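Local coordinates for acyl-CoA dehydrogenase domain protein Tcur3481 (Thermomonospora curvata, PDB 6WY9) that binds an FAD flavin cofactor and probably catalyses, as an acyl-CoA dehydrogenase, the oxidation of acyl-CoA thioesters, at residues W88-A94 and R117-V121; G172-F176 and A215-T219; L75-R80 and A229-V234; S35-I39 and E191-M197; R224-A228 and A297-K301. All coordinates share one frame; numbering follows the deposited sequence.

Contact 1. Residues W88-A94 and R117-V121; sequences WPTLVAA and RRLTV
Arg117 brushes Thr90 with its backbone alone, its carbonyl O lying 4.4 Å from Thr90 CG2. Here helix 87-100 of the N-terminal helical region packs on strand 118-122 of the beta domain, the alpha-on-beta junction of the acyl-CoA dehydrogenase fold, with the local axes of 88-94 and 118-121 at 87°, close to perpendicular. The side chain of Arg118 touches the helix through CB, next to Thr90 OG1, and then turns off to a salt bridge with Glu41 and a cation-pi contact with Trp44. Leu119 O accepts a hydrogen bond from Thr90 OG1 at 2.9 Å, the donor tilted 19° from the carbonyl plane. On the side chain of the same leucine, CB rests on Ala93 CB at 3.8 Å while CD1 reaches on toward Ala94. Thr120 faces less directly into the helix; its OG1, hydrogen-bonded to Pro155 O, grazes Pro89 CB at 3.6 Å. The side chain of Val121 points to the helix again, and its two branches divide the work. CG1 meets Ala93 CB at 3.6 Å and also lies near Pro89 O. CG2 comes obliquely to the indole of Trp88; with CG between the backbone N and the carbonyl carbon (chi1 79°), the six-membered part of that ring meets the strand, CZ3 lying 3.6 Å from Val121 CG2, while Pro89 CD sits over one face of the indole.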
# COMPACT_ATOMS: atom_id res chain seq x y z
N TRP B 88 9.37 5.92 -28.87
CA TRP B 88 8.50 7.00 -28.39
C TRP B 88 9.15 8.37 -28.61
O TRP B 88 8.45 9.29 -29.06
CB TRP B 88 8.02 6.79 -26.94
CG TRP B 88 8.97 7.10 -25.81
CD1 TRP B 88 9.75 6.21 -25.11
CD2 TRP B 88 9.23 8.40 -25.24
NE1 TRP B 88 10.49 6.89 -24.15
CE2 TRP B 88 10.20 8.23 -24.23
CE3 TRP B 88 8.78 9.70 -25.52
CZ2 TRP B 88 10.70 9.31 -23.47
CZ3 TRP B 88 9.27 10.76 -24.77
CH2 TRP B 88 10.22 10.55 -23.76
N PRO B 89 10.46 8.57 -28.41
CA PRO B 89 11.00 9.91 -28.71
C PRO B 89 10.81 10.32 -30.17
O PRO B 89 10.35 11.43 -30.45
CB PRO B 89 12.49 9.80 -28.32
CG PRO B 89 12.53 8.66 -27.31
CD PRO B 89 11.50 7.67 -27.87
N THR B 90 11.12 9.43 -31.12
CA THR B 90 10.98 9.79 -32.52
C THR B 90 9.53 9.99 -32.91
O THR B 90 9.20 10.96 -33.61
CB THR B 90 11.62 8.71 -33.42
OG1 THR B 90 13.04 8.79 -33.28
CG2 THR B 90 11.27 8.93 -34.89
N LEU B 91 8.63 9.06 -32.51
CA LEU B 91 7.26 9.09 -33.03
C LEU B 91 6.37 10.10 -32.30
O LEU B 91 5.46 10.66 -32.93
CB LEU B 91 6.62 7.69 -33.00
CG LEU B 91 7.29 6.72 -34.01
CD1 LEU B 91 6.72 5.27 -34.02
CD2 LEU B 91 7.29 7.33 -35.45
N VAL B 92 6.57 10.31 -30.99
CA VAL B 92 5.90 11.44 -30.33
C VAL B 92 6.36 12.77 -30.95
O VAL B 92 5.54 13.66 -31.22
CB VAL B 92 6.13 11.40 -28.80
CG1 VAL B 92 5.62 12.68 -28.12
CG2 VAL B 92 5.46 10.14 -28.14
N ALA B 93 7.66 12.92 -31.20
CA ALA B 93 8.09 14.16 -31.86
C ALA B 93 7.44 14.28 -33.23
O ALA B 93 7.00 15.37 -33.62
CB ALA B 93 9.61 14.20 -32.00
N ALA B 94 7.32 13.16 -33.96
CA ALA B 94 6.77 13.23 -35.31
C ALA B 94 5.29 13.57 -35.28
O ALA B 94 4.79 14.30 -36.14
CB ALA B 94 7.02 11.92 -36.07
N ARG B 117 15.47 9.13 -40.77
CA ARG B 117 15.46 10.34 -39.94
C ARG B 117 14.84 10.03 -38.59
O ARG B 117 13.66 9.67 -38.52
CB ARG B 117 14.65 11.46 -40.60
CG ARG B 117 14.61 12.75 -39.78
CD ARG B 117 13.66 13.83 -40.36
NE ARG B 117 13.72 13.90 -41.83
CZ ARG B 117 14.57 14.65 -42.52
NH1 ARG B 117 14.52 14.64 -43.84
NH2 ARG B 117 15.48 15.39 -41.90
N ARG B 118 15.63 10.17 -37.53
CA ARG B 118 15.12 9.99 -36.18
C ARG B 118 15.12 11.33 -35.46
O ARG B 118 15.80 12.28 -35.86
CB ARG B 118 15.94 8.98 -35.37
CG ARG B 118 15.93 7.55 -35.97
CD ARG B 118 16.32 6.50 -34.94
NE ARG B 118 17.64 6.71 -34.33
CZ ARG B 118 18.73 6.03 -34.68
NH1 ARG B 118 18.66 5.10 -35.63
NH2 ARG B 118 19.91 6.27 -34.09
N LEU B 119 14.36 11.38 -34.38
CA LEU B 119 14.16 12.58 -33.60
C LEU B 119 14.26 12.20 -32.14
O LEU B 119 14.23 11.02 -31.78
CB LEU B 119 12.79 13.21 -33.88
CG LEU B 119 12.62 13.52 -35.37
CD1 LEU B 119 11.16 13.62 -35.69
CD2 LEU B 119 13.30 14.83 -35.56
N THR B 120 14.36 13.22 -31.29
CA THR B 120 14.08 12.99 -29.88
C THR B 120 13.43 14.25 -29.33
O THR B 120 13.28 15.26 -30.03
CB THR B 120 15.35 12.57 -29.10
OG1 THR B 120 15.01 12.31 -27.74
CG2 THR B 120 16.43 13.68 -29.17
N VAL B 121 13.01 14.17 -28.07
CA VAL B 121 12.36 15.28 -27.40
C VAL B 121 13.11 15.58 -26.11
O VAL B 121 13.53 14.66 -25.39
CB VAL B 121 10.88 14.97 -27.12
CG1 VAL B 121 10.22 14.65 -28.44
CG2 VAL B 121 10.73 13.76 -26.13

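Contact 2. Residues G172-F176 and A215-T219; sequences GPGLF and ALPWT
Pro173 presses its ring carbon CB against Leu216 CD2 at 3.5 Å, tighter than carbon atoms usually pack, although the proline itself lies at the surface. Gly174 follows with backbone alone: its O is 4.0 Å from the same Leu216 CD2, and its carbonyl carbon lies near Leu216 CB. A side chain here would point away from the helix and be crowded by the ring of Phe176. Through these contacts the first turn of the long helix 215-248, which opens the C-terminal helical domain of the acyl-CoA dehydrogenase fold, lies across a strand of the beta domain, the local axes of 215-219 and 172-176 being 74° apart. Leu175 then points to the helix. Its CB sits 4.0 Å from Ala215 CB, and CD1 comes within 4.4 Å of Leu216 CD1. The chain places CG anti to its own backbone N (chi1 -163°), which carries CD2 onward to Thr219, where it meets OG1 at 3.2 Å, the two side chains crossing at about a right angle. That hydroxyl is fixed from within the helix: it donates to Ala215 O at 2.7 Å, while Thr219 N donates to the same oxygen from the opposite face of the carbonyl plane. Putting alanine at Thr219 removes both OG1 and CG2, which would probably open a gap beside Leu175 CD2 and cost Ala215 O one of its two donors. Beyond Leu175, the threonine also packs on Val92 and Ala96 of helix 87-100.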
# COMPACT_ATOMS: atom_id res chain seq x y z
N GLY B 172 5.21 32.80 -23.09
CA GLY B 172 5.00 31.62 -22.27
C GLY B 172 5.71 30.39 -22.80
O GLY B 172 6.47 30.44 -23.78
N PRO B 173 5.48 29.25 -22.17
CA PRO B 173 6.17 28.02 -22.60
C PRO B 173 5.81 27.64 -24.03
O PRO B 173 4.68 27.84 -24.48
CB PRO B 173 5.66 26.97 -21.60
CG PRO B 173 5.07 27.78 -20.45
CD PRO B 173 4.54 29.02 -21.06
N GLY B 174 6.77 27.06 -24.76
CA GLY B 174 6.49 26.57 -26.09
C GLY B 174 7.35 25.37 -26.47
O GLY B 174 8.14 24.87 -25.68
N LEU B 175 7.17 24.91 -27.70
CA LEU B 175 7.94 23.78 -28.20
C LEU B 175 8.60 24.21 -29.52
O LEU B 175 7.95 24.80 -30.40
CB LEU B 175 7.04 22.53 -28.36
CG LEU B 175 7.71 21.16 -28.50
CD1 LEU B 175 8.55 20.84 -27.27
CD2 LEU B 175 6.66 20.05 -28.71
N PHE B 176 9.91 23.93 -29.64
CA PHE B 176 10.72 24.46 -30.73
C PHE B 176 11.55 23.34 -31.34
O PHE B 176 12.13 22.54 -30.62
CB PHE B 176 11.68 25.54 -30.25
CG PHE B 176 11.01 26.67 -29.53
CD1 PHE B 176 10.59 26.53 -28.20
CD2 PHE B 176 10.81 27.88 -30.18
CE1 PHE B 176 9.97 27.61 -27.55
CE2 PHE B 176 10.19 28.94 -29.56
CZ PHE B 176 9.78 28.81 -28.24
N ALA B 215 1.45 23.33 -29.08
CA ALA B 215 2.30 22.15 -29.25
C ALA B 215 2.76 21.59 -27.91
O ALA B 215 2.82 20.37 -27.74
CB ALA B 215 3.50 22.47 -30.12
N LEU B 216 3.12 22.46 -26.96
CA LEU B 216 3.76 21.96 -25.72
C LEU B 216 2.78 21.15 -24.89
O LEU B 216 3.08 19.98 -24.59
CB LEU B 216 4.35 23.12 -24.92
CG LEU B 216 4.97 22.62 -23.59
CD1 LEU B 216 5.93 21.47 -23.81
CD2 LEU B 216 5.68 23.72 -22.76
N PRO B 217 1.63 21.69 -24.46
CA PRO B 217 0.74 20.86 -23.63
C PRO B 217 0.25 19.63 -24.38
O PRO B 217 0.10 18.57 -23.78
CB PRO B 217 -0.41 21.80 -23.25
CG PRO B 217 -0.16 23.12 -24.03
CD PRO B 217 0.99 22.92 -24.95
N TRP B 218 0.02 19.76 -25.70
CA TRP B 218 -0.37 18.59 -26.49
C TRP B 218 0.73 17.52 -26.46
O TRP B 218 0.46 16.32 -26.27
CB TRP B 218 -0.65 19.02 -27.91
CG TRP B 218 -1.32 18.04 -28.73
CD1 TRP B 218 -2.67 17.89 -28.89
CD2 TRP B 218 -0.70 17.08 -29.59
NE1 TRP B 218 -2.93 16.87 -29.78
CE2 TRP B 218 -1.73 16.36 -30.23
CE3 TRP B 218 0.62 16.75 -29.87
CZ2 TRP B 218 -1.48 15.33 -31.14
CZ3 TRP B 218 0.87 15.72 -30.78
CH2 TRP B 218 -0.18 15.04 -31.41
N THR B 219 1.97 17.94 -26.68
CA THR B 219 3.04 16.96 -26.74
C THR B 219 3.24 16.30 -25.37
O THR B 219 3.51 15.10 -25.30
CB THR B 219 4.32 17.63 -27.25
OG1 THR B 219 4.08 18.12 -28.56
CG2 THR B 219 5.46 16.61 -27.33

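Contact 3. Residues L75-R80 and A229-V234; sequences LEEQGR and AVQLGV
Glu76 and Leu232 meet at the carboxylate, where methyl CD2 of the leucine lies against the group, 3.4 Å from both CD and OE2 of Glu76. A second flat group, the guanidinium of Arg80, has Glu77 CA at its edge and grips both acids of its own helix. NH1 forms a salt bridge with Glu77 OE2 at 2.7 Å, and NH2 pairs with Glu76 OE2 through a strongly bent, weak hydrogen bond. Glu77 OE2 is shared with Arg17. This network flanks a close helix crossing that resembles the GAS-right motif: segments 75-80 and 229-234 run in roughly the same direction, cross at -39° and approach to 6.3 Å between their local axes. Gly79 faces Gly233, the C atoms of the two glycines 3.4 Å apart, while Ala229, one turn before Gly233, packs against Leu75 and Glu76. A CB on either glycine would collide with backbone of the opposite helix. Leu75 CB touches Val230 CG2 at 3.7 Å and Ala229 CB at 3.8 Å, the leucine and valine crossing obliquely. The crossing has no conventional hydrogen bond; five CA-H...O contacts take its place, joining the N-terminal and C-terminal helical regions of this acyl-CoA dehydrogenase fold. The two shortest run in opposite directions through Gly233, whose CA lies 3.2 Å from Glu76 O and whose O lies 3.2 Å from Arg80 CA.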
# COMPACT_ATOMS: atom_id res chain seq x y z
N LEU B 75 4.01 0.68 -29.18
CA LEU B 75 4.82 0.88 -27.98
C LEU B 75 4.58 -0.21 -26.94
O LEU B 75 5.49 -0.55 -26.17
CB LEU B 75 4.51 2.27 -27.35
CG LEU B 75 4.99 3.45 -28.22
CD1 LEU B 75 4.70 4.81 -27.55
CD2 LEU B 75 6.49 3.30 -28.59
N GLU B 76 3.34 -0.69 -26.85
CA GLU B 76 3.06 -1.74 -25.89
C GLU B 76 3.80 -3.02 -26.27
O GLU B 76 4.41 -3.67 -25.41
CB GLU B 76 1.55 -1.98 -25.79
CG GLU B 76 1.22 -3.11 -24.84
CD GLU B 76 -0.28 -3.41 -24.70
OE1 GLU B 76 -1.12 -2.74 -25.34
OE2 GLU B 76 -0.62 -4.33 -23.92
N GLU B 77 3.78 -3.40 -27.55
CA GLU B 77 4.61 -4.54 -27.95
C GLU B 77 6.08 -4.27 -27.71
O GLU B 77 6.83 -5.18 -27.36
CB GLU B 77 4.45 -4.88 -29.44
CG GLU B 77 3.31 -5.77 -29.70
CD GLU B 77 3.29 -7.05 -28.86
OE1 GLU B 77 4.26 -7.85 -28.79
OE2 GLU B 77 2.24 -7.26 -28.29
N GLN B 78 6.54 -3.05 -27.98
CA GLN B 78 7.95 -2.77 -27.72
C GLN B 78 8.30 -3.00 -26.26
O GLN B 78 9.30 -3.66 -25.94
CB GLN B 78 8.32 -1.34 -28.14
CG GLN B 78 9.69 -1.00 -27.56
CD GLN B 78 10.07 0.45 -27.64
OE1 GLN B 78 9.21 1.35 -27.66
NE2 GLN B 78 11.37 0.70 -27.63
N GLY B 79 7.47 -2.49 -25.33
CA GLY B 79 7.76 -2.70 -23.92
C GLY B 79 7.71 -4.16 -23.51
O GLY B 79 8.47 -4.60 -22.64
N ARG B 80 6.83 -4.95 -24.14
CA ARG B 80 6.77 -6.38 -23.83
C ARG B 80 8.12 -7.08 -24.01
O ARG B 80 8.39 -8.09 -23.36
CB ARG B 80 5.74 -7.04 -24.73
CG ARG B 80 4.57 -7.58 -24.04
CD ARG B 80 3.59 -8.06 -25.07
NE ARG B 80 2.23 -7.96 -24.56
CZ ARG B 80 1.35 -7.04 -24.93
NH1 ARG B 80 1.66 -6.12 -25.86
NH2 ARG B 80 0.14 -7.05 -24.39
N ALA B 229 1.93 3.57 -22.54
CA ALA B 229 1.82 2.39 -23.41
C ALA B 229 3.03 1.47 -23.26
O ALA B 229 2.89 0.24 -23.17
CB ALA B 229 1.63 2.81 -24.88
N VAL B 230 4.24 2.05 -23.23
CA VAL B 230 5.44 1.22 -23.07
C VAL B 230 5.39 0.51 -21.72
O VAL B 230 5.70 -0.69 -21.61
CB VAL B 230 6.71 2.10 -23.18
CG1 VAL B 230 7.99 1.24 -22.99
CG2 VAL B 230 6.72 2.89 -24.50
N GLN B 231 5.00 1.24 -20.69
CA GLN B 231 4.98 0.66 -19.35
C GLN B 231 4.00 -0.49 -19.30
O GLN B 231 4.23 -1.49 -18.61
CB GLN B 231 4.60 1.73 -18.31
CG GLN B 231 4.80 1.26 -16.85
CD GLN B 231 6.25 1.33 -16.42
OE1 GLN B 231 7.14 0.94 -17.18
NE2 GLN B 231 6.50 1.85 -15.21
N LEU B 232 2.84 -0.31 -19.92
CA LEU B 232 1.90 -1.43 -19.96
C LEU B 232 2.59 -2.67 -20.53
O LEU B 232 2.42 -3.78 -20.00
CB LEU B 232 0.68 -1.06 -20.79
CG LEU B 232 -0.36 -2.19 -21.01
CD1 LEU B 232 -1.01 -2.70 -19.64
CD2 LEU B 232 -1.42 -1.62 -21.98
N GLY B 233 3.35 -2.51 -21.63
CA GLY B 233 4.01 -3.66 -22.23
C GLY B 233 5.11 -4.22 -21.33
O GLY B 233 5.23 -5.44 -21.16
N VAL B 234 5.90 -3.33 -20.71
CA VAL B 234 6.90 -3.80 -19.75
C VAL B 234 6.25 -4.64 -18.66
O VAL B 234 6.74 -5.72 -18.30
CB VAL B 234 7.68 -2.62 -19.14
CG1 VAL B 234 8.60 -3.12 -18.01
CG2 VAL B 234 8.50 -1.88 -20.27

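Contact 4. Residues S35-I39 and E191-M197; sequences SESRI and ETTSRDM
Arg38 NH1 donates twice across the contact: to Glu191 OE2 at 2.8 Å, almost straight at 175°, and to Arg195 O at 2.9 Å. Both acceptors lie near the guanidinium plane, yet OE2 is approached from above the carboxylate, the two flat groups standing 77° apart. From the opposite face of that carboxylate, Arg195 NH2 donates to the same OE2 at 2.9 Å, so that one oxygen is clasped between two cations. Arg38 NE is anchored in its own loop by Ser35 O at 2.8 Å, which fixes the rotation of the group, and the bend at chi2 (-64°) folds the chain over the backbone at Arg195. Met197 covers the guanidinium, its CE 3.8 Å above the centre of one face. A water donates to both Ser37 O and Met197 O, adding a second bridge. An alanine in place of Arg38 would probably cost Glu191 OE2 one of the two arginine donors described and Met197 CE the flat surface it covers. The contact pins the loop between helices 26-33 and 41-49 to the hairpin turn joining strands 185-191 and 197-203 of the beta domain, where another protein chain hydrogen-bonds to Glu191, Thr192 and Thr193.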
# COMPACT_ATOMS: atom_id res chain seq x y z
N SER B 35 26.74 -1.24 -26.61
CA SER B 35 27.23 -0.46 -27.74
C SER B 35 27.31 1.02 -27.36
O SER B 35 26.85 1.42 -26.29
CB SER B 35 26.29 -0.61 -28.93
OG SER B 35 25.03 -0.09 -28.53
N GLU B 36 27.81 1.84 -28.28
CA GLU B 36 27.92 3.28 -28.02
C GLU B 36 26.56 3.96 -28.02
O GLU B 36 26.30 4.85 -27.21
CB GLU B 36 28.83 3.93 -29.06
CG GLU B 36 30.22 3.39 -29.07
CD GLU B 36 31.03 3.88 -27.89
OE1 GLU B 36 30.87 3.32 -26.78
OE2 GLU B 36 31.83 4.83 -28.08
N SER B 37 25.68 3.56 -28.93
CA SER B 37 24.43 4.26 -29.11
C SER B 37 23.33 3.71 -28.23
O SER B 37 22.32 4.41 -28.01
CB SER B 37 23.98 4.16 -30.57
OG SER B 37 23.50 2.83 -30.81
N ARG B 38 23.46 2.46 -27.77
CA ARG B 38 22.38 1.72 -27.12
C ARG B 38 21.13 1.62 -28.00
O ARG B 38 20.03 1.41 -27.50
CB ARG B 38 22.04 2.34 -25.75
CG ARG B 38 23.31 2.63 -24.93
CD ARG B 38 23.96 1.28 -24.65
NE ARG B 38 25.26 1.37 -23.97
CZ ARG B 38 25.42 1.46 -22.65
NH1 ARG B 38 24.35 1.55 -21.85
NH2 ARG B 38 26.63 1.48 -22.12
N ILE B 39 21.28 1.74 -29.32
CA ILE B 39 20.15 1.70 -30.24
C ILE B 39 20.38 0.60 -31.27
O ILE B 39 21.43 0.56 -31.93
CB ILE B 39 19.96 3.05 -30.97
CG1 ILE B 39 19.56 4.17 -29.98
CG2 ILE B 39 18.92 2.86 -32.09
CD1 ILE B 39 19.44 5.59 -30.59
N GLU B 191 24.58 7.80 -19.10
CA GLU B 191 23.89 6.51 -19.07
C GLU B 191 22.81 6.47 -17.99
O GLU B 191 23.09 6.75 -16.82
CB GLU B 191 24.88 5.36 -18.85
CG GLU B 191 24.22 4.01 -19.08
CD GLU B 191 25.12 2.84 -18.73
OE1 GLU B 191 26.13 3.07 -18.05
OE2 GLU B 191 24.83 1.70 -19.13
N THR B 192 21.60 6.04 -18.35
CA THR B 192 20.51 6.00 -17.40
C THR B 192 20.21 4.57 -16.90
O THR B 192 20.71 3.58 -17.40
CB THR B 192 19.25 6.62 -18.04
OG1 THR B 192 18.81 5.78 -19.10
CG2 THR B 192 19.59 7.98 -18.63
N THR B 193 19.32 4.51 -15.92
CA THR B 193 18.90 3.25 -15.32
C THR B 193 18.59 2.19 -16.36
O THR B 193 19.05 1.05 -16.26
CB THR B 193 17.64 3.52 -14.48
OG1 THR B 193 17.98 4.40 -13.40
CG2 THR B 193 17.08 2.20 -13.92
N SER B 194 17.79 2.53 -17.38
CA SER B 194 17.42 1.56 -18.41
C SER B 194 18.59 1.14 -19.30
O SER B 194 18.44 0.23 -20.12
CB SER B 194 16.29 2.15 -19.27
OG SER B 194 16.81 3.19 -20.09
N ARG B 195 19.75 1.80 -19.18
CA ARG B 195 20.93 1.58 -20.06
C ARG B 195 20.79 2.32 -21.38
O ARG B 195 21.58 2.04 -22.32
CB ARG B 195 21.24 0.11 -20.42
CG ARG B 195 21.47 -0.86 -19.28
CD ARG B 195 22.85 -0.66 -18.76
NE ARG B 195 23.31 -1.72 -17.86
CZ ARG B 195 24.51 -1.70 -17.29
NH1 ARG B 195 24.88 -2.68 -16.47
NH2 ARG B 195 25.34 -0.68 -17.55
N ASP B 196 19.80 3.21 -21.53
CA ASP B 196 19.80 4.13 -22.66
C ASP B 196 21.03 5.03 -22.55
O ASP B 196 21.59 5.22 -21.46
CB ASP B 196 18.52 4.99 -22.65
CG ASP B 196 18.45 5.99 -23.83
OD1 ASP B 196 18.68 5.55 -24.99
OD2 ASP B 196 18.15 7.21 -23.61
N MET B 197 21.45 5.59 -23.67
CA MET B 197 22.48 6.62 -23.62
C MET B 197 21.78 7.96 -23.93
O MET B 197 21.49 8.27 -25.09
CB MET B 197 23.61 6.34 -24.59
CG MET B 197 24.85 7.22 -24.34
SD MET B 197 25.65 6.91 -22.72
CE MET B 197 26.26 5.22 -22.82
O HOH W 1 21.96 7.37 -27.66

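Contact 5. Residues R224-A228 and A297-K301; sequences RTALA and ALVAK
Arg224 and Leu298 lie side by side and point the same way, the leucine covering one face of the guanidinium with CD2 3.7 Å from Arg224 NE. The extended chain of the arginine also packs nearer its backbone, where its CB meets Lys301 CB at 4.1 Å. Lys301 turns off alongside Leu227, pointing the same way: CD lies 4.0 Å from Arg224 O, and CE touches Leu227 CD1 at 4.0 Å. Bends at chi2 (56°) and chi4 (47°) let the lysine lay its methylenes along the leucine. Smaller residues fill the rest of the interface. Ala297 CB sits 3.7 Å from Thr225 OG1, and a turn later Ala228 CB rests 3.8 Å from Ala300 O. The contact lies within the helical bundle of the acyl-CoA dehydrogenase C-terminal domain, joining helices 215-248 and 295-319; segments 224-228 and 297-301 run in nearly the same direction, 29° apart, with local axes 8.4 Å from each other. No hydrogen bond joins the two segments, and the polar ends find partners outside them. Lys301 NZ is held by a salt bridge to Asp305 and a hydrogen bond to Thr343 O, while Thr225 OG1 bonds to Asp221 O one turn back. The guanidinium of Arg224 has a long, weak ion pair with Asp221, and Arg353 of helix 347-362, a like charge, approaches it while also packing on Leu298.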
# COMPACT_ATOMS: atom_id res chain seq x y z
N ARG B 224 3.01 11.47 -22.23
CA ARG B 224 2.55 10.74 -21.04
C ARG B 224 1.80 9.47 -21.44
O ARG B 224 1.98 8.40 -20.83
CB ARG B 224 1.64 11.64 -20.19
CG ARG B 224 2.40 12.78 -19.43
CD ARG B 224 1.47 13.72 -18.64
NE ARG B 224 2.22 14.73 -17.85
CZ ARG B 224 2.04 16.05 -17.92
NH1 ARG B 224 1.12 16.56 -18.76
NH2 ARG B 224 2.78 16.88 -17.16
N THR B 225 0.92 9.60 -22.44
CA THR B 225 0.14 8.47 -22.94
C THR B 225 1.06 7.43 -23.55
O THR B 225 0.94 6.24 -23.27
CB THR B 225 -0.90 8.99 -23.95
OG1 THR B 225 -1.73 9.96 -23.31
CG2 THR B 225 -1.77 7.87 -24.48
N ALA B 226 2.02 7.88 -24.36
CA ALA B 226 2.95 6.96 -25.00
C ALA B 226 3.81 6.23 -23.96
O ALA B 226 4.07 5.02 -24.08
CB ALA B 226 3.82 7.75 -26.00
N LEU B 227 4.31 6.95 -22.95
CA LEU B 227 5.10 6.30 -21.93
C LEU B 227 4.25 5.26 -21.20
O LEU B 227 4.74 4.19 -20.85
CB LEU B 227 5.66 7.33 -20.92
CG LEU B 227 6.83 8.18 -21.46
CD1 LEU B 227 6.96 9.55 -20.63
CD2 LEU B 227 8.13 7.35 -21.42
N ALA B 228 2.99 5.59 -20.94
CA ALA B 228 2.12 4.61 -20.31
C ALA B 228 1.94 3.39 -21.21
O ALA B 228 1.85 2.27 -20.71
CB ALA B 228 0.79 5.23 -19.95
N ALA B 297 -4.78 11.69 -19.53
CA ALA B 297 -3.39 11.33 -19.75
C ALA B 297 -2.62 11.18 -18.45
O ALA B 297 -1.81 10.25 -18.30
CB ALA B 297 -2.74 12.37 -20.68
N LEU B 298 -2.89 12.07 -17.47
CA LEU B 298 -2.25 11.98 -16.16
C LEU B 298 -2.70 10.75 -15.39
O LEU B 298 -1.90 10.17 -14.64
CB LEU B 298 -2.52 13.25 -15.34
CG LEU B 298 -1.53 14.41 -15.59
CD1 LEU B 298 -2.05 15.75 -15.01
CD2 LEU B 298 -0.12 14.04 -15.01
N VAL B 299 -3.98 10.36 -15.52
CA VAL B 299 -4.45 9.12 -14.90
C VAL B 299 -3.72 7.93 -15.52
O VAL B 299 -3.23 7.05 -14.80
CB VAL B 299 -5.98 8.97 -15.03
CG1 VAL B 299 -6.43 7.56 -14.68
CG2 VAL B 299 -6.73 9.95 -14.10
N ALA B 300 -3.64 7.88 -16.85
CA ALA B 300 -2.90 6.77 -17.45
C ALA B 300 -1.46 6.77 -16.97
O ALA B 300 -0.91 5.72 -16.62
CB ALA B 300 -2.96 6.83 -18.97
N LYS B 301 -0.84 7.95 -16.91
CA LYS B 301 0.57 8.05 -16.50
C LYS B 301 0.76 7.69 -15.03
O LYS B 301 1.76 7.05 -14.66
CB LYS B 301 1.08 9.48 -16.79
CG LYS B 301 2.56 9.74 -16.44
CD LYS B 301 3.48 8.72 -17.17
CE LYS B 301 4.95 9.20 -17.17
NZ LYS B 301 5.42 9.68 -15.82

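From the N terminus, residues 35-39 wait longest for their mate, contact 4 closing only at 191-197. Residues 75-80 open contact 3 next, and both loops enclose contact 1, the shortest closure, completed at 117-121. Contact 2 opens at 172-176, before contact 4 has closed, so the two cross; it closes at 215-219, still within the span of contact 3. Contact 5 opens at 224-228, just ahead of 229-234, and ends at 297-301, so it crosses contact 3, which also crosses contact 4. Helix 215-248 serves contacts 2, 5 and 3 in turn, tying beta domain, C-terminal bundle and N-terminal helices together; Leu75 CD1 touches Ala226 CB where contacts 3 and 5 adjoin.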